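Long-range contact in pyoverdine biosynthesis protein PvcB (Pseudomonas aeruginosa, PDB 4YLM), which catalyses the iron- and 2-oxoglutarate-dependent oxidation of tyrosine isonitrile in the biosynthesis of paerucumarin: residues 140-154 against 233-246. Numbering follows the deposited sequence.
Sequences RTTFSSTPAALQLAD and RCLYHPQAHYAHRW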
loop_
_atom_site.group_PDB
_atom_site.type_symbol
_atom_site.label_atom_id
_atom_site.label_comp_id
_atom_site.label_asym_id
_atom_site.label_seq_id
_atom_site.Cartn_x
_atom_site.Cartn_y
_atom_site.Cartn_z
ATOM N N ARG A 140 -3.973 -32.929 1.202
ATOM C CA ARG A 140 -4.053 -31.461 1.118
ATOM C C ARG A 140 -2.881 -30.789 1.841
ATOM O O ARG A 140 -2.425 -31.268 2.876
ATOM C CB ARG A 140 -5.391 -30.944 1.675
ATOM C CG ARG A 140 -6.617 -31.317 0.826
ATOM C CD ARG A 140 -7.920 -30.869 1.487
ATOM N NE ARG A 140 -8.184 -31.593 2.731
ATOM C CZ ARG A 140 -9.175 -31.314 3.577
ATOM N NH1 ARG A 140 -9.999 -30.303 3.336
ATOM N NH2 ARG A 140 -9.325 -32.034 4.684
ATOM N N THR A 141 -2.396 -29.676 1.291
ATOM C CA THR A 141 -1.390 -28.865 1.973
ATOM C C THR A 141 -2.050 -28.150 3.145
ATOM O O THR A 141 -3.103 -27.533 2.985
ATOM C CB THR A 141 -0.797 -27.793 1.020
ATOM O OG1 THR A 141 -0.233 -28.433 -0.122
ATOM C CG2 THR A 141 0.280 -26.991 1.710
ATOM N N THR A 142 -1.441 -28.208 4.323
ATOM C CA THR A 142 -2.093 -27.620 5.487
ATOM C C THR A 142 -1.338 -26.433 6.056
ATOM O O THR A 142 -0.112 -26.378 5.991
ATOM C CB THR A 142 -2.271 -28.638 6.614
ATOM O OG1 THR A 142 -0.980 -29.080 7.058
ATOM C CG2 THR A 142 -3.098 -29.826 6.130
ATOM N N PHE A 143 -2.094 -25.519 6.662
ATOM C CA PHE A 143 -1.562 -24.297 7.243
ATOM C C PHE A 143 -2.247 -24.038 8.578
ATOM O O PHE A 143 -3.466 -24.175 8.684
ATOM C CB PHE A 143 -1.852 -23.114 6.304
ATOM C CG PHE A 143 -1.189 -23.226 4.944
ATOM C CD1 PHE A 143 0.117 -22.795 4.761
ATOM C CD2 PHE A 143 -1.882 -23.736 3.856
ATOM C CE1 PHE A 143 0.731 -22.895 3.521
ATOM C CE2 PHE A 143 -1.282 -23.832 2.614
ATOM C CZ PHE A 143 0.026 -23.401 2.444
ATOM N N SER A 144 -1.473 -23.642 9.586
ATOM C CA SER A 144 -2.027 -23.271 10.881
ATOM C C SER A 144 -1.570 -21.885 11.279
ATOM O O SER A 144 -0.379 -21.578 11.217
ATOM C CB SER A 144 -1.583 -24.257 11.979
ATOM O OG SER A 144 -2.293 -25.472 11.867
ATOM N N SER A 145 -2.513 -21.061 11.717
ATOM C CA SER A 145 -2.182 -19.729 12.225
ATOM C C SER A 145 -1.755 -19.828 13.680
ATOM O O SER A 145 -2.544 -20.236 14.531
ATOM C CB SER A 145 -3.403 -18.817 12.118
ATOM O OG SER A 145 -3.280 -17.726 13.012
ATOM N N THR A 146 -0.512 -19.487 13.985
ATOM C CA THR A 146 -0.061 -19.667 15.353
ATOM C C THR A 146 -0.703 -18.667 16.319
ATOM O O THR A 146 -0.925 -18.998 17.479
ATOM C CB THR A 146 1.482 -19.743 15.498
ATOM O OG1 THR A 146 2.088 -18.507 15.106
ATOM C CG2 THR A 146 2.047 -20.884 14.632
ATOM N N PRO A 147 -1.013 -17.443 15.849
ATOM C CA PRO A 147 -1.757 -16.546 16.751
ATOM C C PRO A 147 -3.151 -17.077 17.085
ATOM O O PRO A 147 -3.597 -16.908 18.222
ATOM C CB PRO A 147 -1.847 -15.228 15.962
ATOM C CG PRO A 147 -0.601 -15.267 15.047
ATOM C CD PRO A 147 -0.513 -16.747 14.646
ATOM N N ALA A 148 -3.831 -17.704 16.126
ATOM C CA ALA A 148 -5.126 -18.311 16.424
ATOM C C ALA A 148 -4.979 -19.410 17.486
ATOM O O ALA A 148 -5.761 -19.475 18.439
ATOM C CB ALA A 148 -5.765 -18.869 15.177
ATOM N N ALA A 149 -3.977 -20.271 17.318
ATOM C CA ALA A 149 -3.718 -21.333 18.294
ATOM C C ALA A 149 -3.484 -20.739 19.684
ATOM O O ALA A 149 -3.972 -21.271 20.690
ATOM C CB ALA A 149 -2.522 -22.190 17.859
ATOM N N LEU A 150 -2.757 -19.622 19.742
ATOM C CA LEU A 150 -2.504 -18.953 21.017
ATOM C C LEU A 150 -3.782 -18.458 21.693
ATOM O O LEU A 150 -3.845 -18.396 22.920
ATOM C CB LEU A 150 -1.495 -17.810 20.869
ATOM C CG LEU A 150 -0.011 -18.193 20.887
ATOM C CD1 LEU A 150 0.878 -17.099 20.249
ATOM C CD2 LEU A 150 0.446 -18.509 22.321
ATOM N N GLN A 151 -4.797 -18.116 20.902
ATOM C CA GLN A 151 -6.063 -17.637 21.464
ATOM C C GLN A 151 -6.921 -18.797 21.975
ATOM O O GLN A 151 -7.868 -18.589 22.723
ATOM C CB GLN A 151 -6.878 -16.850 20.427
ATOM C CG GLN A 151 -6.132 -15.729 19.712
ATOM C CD GLN A 151 -5.366 -14.835 20.647
ATOM O OE1 GLN A 151 -5.932 -14.258 21.571
ATOM N NE2 GLN A 151 -4.059 -14.708 20.411
ATOM N N LEU A 152 -6.604 -20.013 21.545
ATOM C CA LEU A 152 -7.372 -21.187 21.951
ATOM C C LEU A 152 -6.864 -21.807 23.246
ATOM O O LEU A 152 -7.604 -22.507 23.939
ATOM C CB LEU A 152 -7.378 -22.235 20.846
ATOM C CG LEU A 152 -8.191 -21.835 19.616
ATOM C CD1 LEU A 152 -7.802 -22.665 18.405
ATOM C CD2 LEU A 152 -9.677 -21.956 19.912
ATOM N N ALA A 153 -5.603 -21.553 23.568
ATOM C CA ALA A 153 -4.969 -22.167 24.727
ATOM C C ALA A 153 -5.624 -21.711 26.027
ATOM O O ALA A 153 -5.939 -20.532 26.186
ATOM C CB ALA A 153 -3.493 -21.818 24.745
ATOM N N ASP A 154 -5.812 -22.635 26.970
ATOM C CA ASP A 154 -6.278 -22.237 28.297
ATOM C C ASP A 154 -5.091 -21.837 29.162
ATOM O O ASP A 154 -3.937 -22.015 28.764
ATOM C CB ASP A 154 -7.129 -23.328 28.969
ATOM C CG ASP A 154 -6.325 -24.556 29.360
ATOM O OD1 ASP A 154 -6.846 -25.673 29.169
ATOM O OD2 ASP A 154 -5.191 -24.412 29.869
ATOM N N ARG A 233 -3.834 -29.827 19.785
ATOM C CA ARG A 233 -5.253 -29.498 19.918
ATOM C C ARG A 233 -5.529 -28.100 19.357
ATOM O O ARG A 233 -6.542 -27.866 18.708
ATOM C CB ARG A 233 -5.685 -29.531 21.387
ATOM C CG ARG A 233 -7.163 -29.246 21.592
ATOM C CD ARG A 233 -7.536 -29.102 23.074
ATOM N NE ARG A 233 -7.020 -27.879 23.691
ATOM C CZ ARG A 233 -7.619 -26.694 23.628
ATOM N NH1 ARG A 233 -8.761 -26.555 22.962
ATOM N NH2 ARG A 233 -7.078 -25.641 24.232
ATOM N N CYS A 234 -4.621 -27.174 19.625
ATOM C CA CYS A 234 -4.852 -25.777 19.268
ATOM C C CYS A 234 -4.456 -25.478 17.819
ATOM O O CYS A 234 -5.157 -24.754 17.119
ATOM C CB CYS A 234 -4.131 -24.851 20.247
ATOM S SG CYS A 234 -4.830 -24.886 21.937
ATOM N N LEU A 235 -3.348 -26.059 17.368
ATOM C CA LEU A 235 -2.892 -25.857 16.000
ATOM C C LEU A 235 -3.787 -26.541 14.978
ATOM O O LEU A 235 -3.946 -26.035 13.864
ATOM C CB LEU A 235 -1.437 -26.299 15.839
ATOM C CG LEU A 235 -0.405 -25.439 16.564
ATOM C CD1 LEU A 235 0.929 -26.191 16.672
ATOM C CD2 LEU A 235 -0.244 -24.081 15.834
ATOM N N TYR A 236 -4.389 -27.676 15.342
ATOM C CA TYR A 236 -5.262 -28.375 14.396
ATOM C C TYR A 236 -6.741 -28.040 14.578
ATOM O O TYR A 236 -7.599 -28.567 13.874
ATOM C CB TYR A 236 -5.045 -29.897 14.438
ATOM C CG TYR A 236 -3.744 -30.351 13.809
ATOM C CD1 TYR A 236 -3.652 -30.576 12.436
ATOM C CD2 TYR A 236 -2.607 -30.550 14.584
ATOM C CE1 TYR A 236 -2.453 -31.000 11.851
ATOM C CE2 TYR A 236 -1.415 -30.969 14.017
ATOM C CZ TYR A 236 -1.341 -31.194 12.653
ATOM O OH TYR A 236 -0.152 -31.618 12.101
ATOM N N HIS A 237 -7.031 -27.160 15.519
ATOM C CA HIS A 237 -8.390 -26.682 15.747
ATOM C C HIS A 237 -8.928 -25.944 14.506
ATOM O O HIS A 237 -8.185 -25.236 13.816
ATOM C CB HIS A 237 -8.384 -25.762 16.965
ATOM C CG HIS A 237 -9.743 -25.407 17.474
ATOM N ND1 HIS A 237 -10.600 -24.568 16.795
ATOM C CD2 HIS A 237 -10.388 -25.762 18.613
ATOM C CE1 HIS A 237 -11.716 -24.424 17.488
ATOM N NE2 HIS A 237 -11.616 -25.142 18.593
ATOM N N PRO A 238 -10.223 -26.119 14.209
ATOM C CA PRO A 238 -10.842 -25.478 13.039
ATOM C C PRO A 238 -10.685 -23.949 12.998
ATOM O O PRO A 238 -10.725 -23.381 11.904
ATOM C CB PRO A 238 -12.321 -25.866 13.170
ATOM C CG PRO A 238 -12.290 -27.179 13.918
ATOM C CD PRO A 238 -11.131 -27.079 14.870
ATOM N N GLN A 239 -10.531 -23.300 14.147
ATOM C CA GLN A 239 -10.296 -21.855 14.181
ATOM C C GLN A 239 -8.880 -21.493 13.719
ATOM O O GLN A 239 -8.632 -20.363 13.310
ATOM C CB GLN A 239 -10.533 -21.281 15.589
ATOM C CG GLN A 239 -11.999 -21.217 16.035
ATOM C CD GLN A 239 -12.193 -20.586 17.427
ATOM O OE1 GLN A 239 -11.275 -19.989 18.003
ATOM N NE2 GLN A 239 -13.404 -20.715 17.963
ATOM N N ALA A 240 -7.958 -22.454 13.784
ATOM C CA ALA A 240 -6.544 -22.169 13.580
ATOM C C ALA A 240 -5.922 -22.866 12.370
ATOM O O ALA A 240 -4.786 -22.574 12.008
ATOM C CB ALA A 240 -5.745 -22.508 14.839
ATOM N N HIS A 241 -6.678 -23.753 11.734
ATOM C CA HIS A 241 -6.116 -24.704 10.783
ATOM C C HIS A 241 -6.897 -24.676 9.480
ATOM O O HIS A 241 -8.124 -24.616 9.489
ATOM C CB HIS A 241 -6.172 -26.115 11.388
ATOM C CG HIS A 241 -5.471 -27.168 10.577
ATOM N ND1 HIS A 241 -4.097 -27.237 10.469
ATOM C CD2 HIS A 241 -5.953 -28.223 9.878
ATOM C CE1 HIS A 241 -3.763 -28.285 9.735
ATOM N NE2 HIS A 241 -4.871 -28.892 9.348
ATOM N N TYR A 242 -6.178 -24.721 8.361
ATOM C CA TYR A 242 -6.791 -24.753 7.037
ATOM C C TYR A 242 -6.086 -25.779 6.150
ATOM O O TYR A 242 -4.856 -25.791 6.047
ATOM C CB TYR A 242 -6.717 -23.355 6.387
ATOM C CG TYR A 242 -7.083 -23.335 4.919
ATOM C CD1 TYR A 242 -8.410 -23.358 4.518
ATOM C CD2 TYR A 242 -6.100 -23.282 3.933
ATOM C CE1 TYR A 242 -8.756 -23.345 3.174
ATOM C CE2 TYR A 242 -6.437 -23.262 2.575
ATOM C CZ TYR A 242 -7.764 -23.294 2.208
ATOM O OH TYR A 242 -8.119 -23.282 0.879
ATOM N N ALA A 243 -6.866 -26.634 5.498
ATOM C CA ALA A 243 -6.312 -27.621 4.583
ATOM C C ALA A 243 -6.695 -27.235 3.162
ATOM O O ALA A 243 -7.882 -27.115 2.843
ATOM C CB ALA A 243 -6.827 -29.032 4.938
ATOM N N HIS A 244 -5.691 -27.017 2.313
ATOM C CA HIS A 244 -5.933 -26.539 0.952
ATOM C C HIS A 244 -6.019 -27.628 -0.106
ATOM O O HIS A 244 -5.079 -28.405 -0.291
ATOM C CB HIS A 244 -4.855 -25.538 0.510
ATOM C CG HIS A 244 -5.174 -24.869 -0.790
ATOM N ND1 HIS A 244 -6.298 -24.090 -0.963
ATOM C CD2 HIS A 244 -4.540 -24.888 -1.987
ATOM C CE1 HIS A 244 -6.339 -23.652 -2.209
ATOM N NE2 HIS A 244 -5.281 -24.117 -2.848
ATOM N N ARG A 245 -7.134 -27.637 -0.829
ATOM C CA ARG A 245 -7.317 -28.493 -1.993
ATOM C C ARG A 245 -6.904 -27.717 -3.243
ATOM O O ARG A 245 -7.603 -26.798 -3.661
ATOM C CB ARG A 245 -8.796 -28.888 -2.092
ATOM C CG ARG A 245 -9.172 -29.732 -3.305
ATOM C CD ARG A 245 -8.890 -31.209 -3.065
ATOM N NE ARG A 245 -9.620 -31.723 -1.906
ATOM C CZ ARG A 245 -9.292 -32.830 -1.243
ATOM N NH1 ARG A 245 -8.237 -33.545 -1.619
ATOM N NH2 ARG A 245 -10.013 -33.217 -0.196
ATOM N N TRP A 246 -5.776 -28.080 -3.842
ATOM C CA TRP A 246 -5.245 -27.336 -4.985
ATOM C C TRP A 246 -6.119 -27.386 -6.238
ATOM O O TRP A 246 -6.673 -28.433 -6.579
ATOM C CB TRP A 246 -3.848 -27.846 -5.335
ATOM C CG TRP A 246 -2.847 -27.584 -4.263
ATOM C CD1 TRP A 246 -2.385 -28.470 -3.331
ATOM C CD2 TRP A 246 -2.194 -26.339 -3.996
ATOM N NE1 TRP A 246 -1.474 -27.852 -2.503
ATOM C CE2 TRP A 246 -1.343 -26.542 -2.893
ATOM C CE3 TRP A 246 -2.252 -25.069 -4.581
ATOM C CZ2 TRP A 246 -0.549 -25.526 -2.367
ATOM C CZ3 TRP A 246 -1.460 -24.058 -4.055
ATOM C CH2 TRP A 246 -0.624 -24.293 -2.959
HETATM O O HOH W 1 -10.400 -27.523 1.481
HETATM O O HOH W 2 -8.387 -18.788 17.743
#
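Two antiparallel strands of the dioxygenase fold, 141-145 and 241-244, pair here, and the helices joined to them, 146-152 and the end of 224-235, pack together beyond the strand ends. Phe143 and Tyr242 form a hydrogen-bonded pair through both backbone N-H groups, and Ser145 N extends the pairing to Ala240 O at 2.7 Å. On the face carrying Thr142 and Ala243, Ser144 OG is gripped twice: it donates to Leu235 O (2.7 Å), standing above that carbonyl's plane, and accepts a nearly straight bond from His241 ND1 (2.9 Å, 173°) in the imidazole plane. His241 CG lies anti to its backbone N (chi1 -173°), which carries the ring over the neighbouring strand, its CE1 against Thr142 CB. On the other face Trp246 NE1 donates in its ring plane to Thr141 OG1 (2.7 Å), while Phe143 CD2 meets the edge of the Tyr242 ring. Arg140 lays its guanidinium flat over Ala243 CB and salt-bridges Glu264; the Arg245 guanidinium, 8° from parallel to it, carries Arg140 CD over one face and salt-bridges Glu20. Between the helices, Ala149 CB packs on Leu235 CD2 at 3.6 Å. Leu152 sets CB against Cys234 SG and CD2 squarely over the His237 ring, 3.9 Å from its centroid, a CH-pi contact; Arg233 NH2 reaches Leu152 O (3.2 Å) and also salt-bridges Glu157. Strand 141-145 is the middle of a three-stranded antiparallel sheet, between 241-244 and 259-263; its Phe143 packs on His261, a probable ligand of the catalytic iron, as befits the double-stranded beta-helix of TauD-like oxygenases.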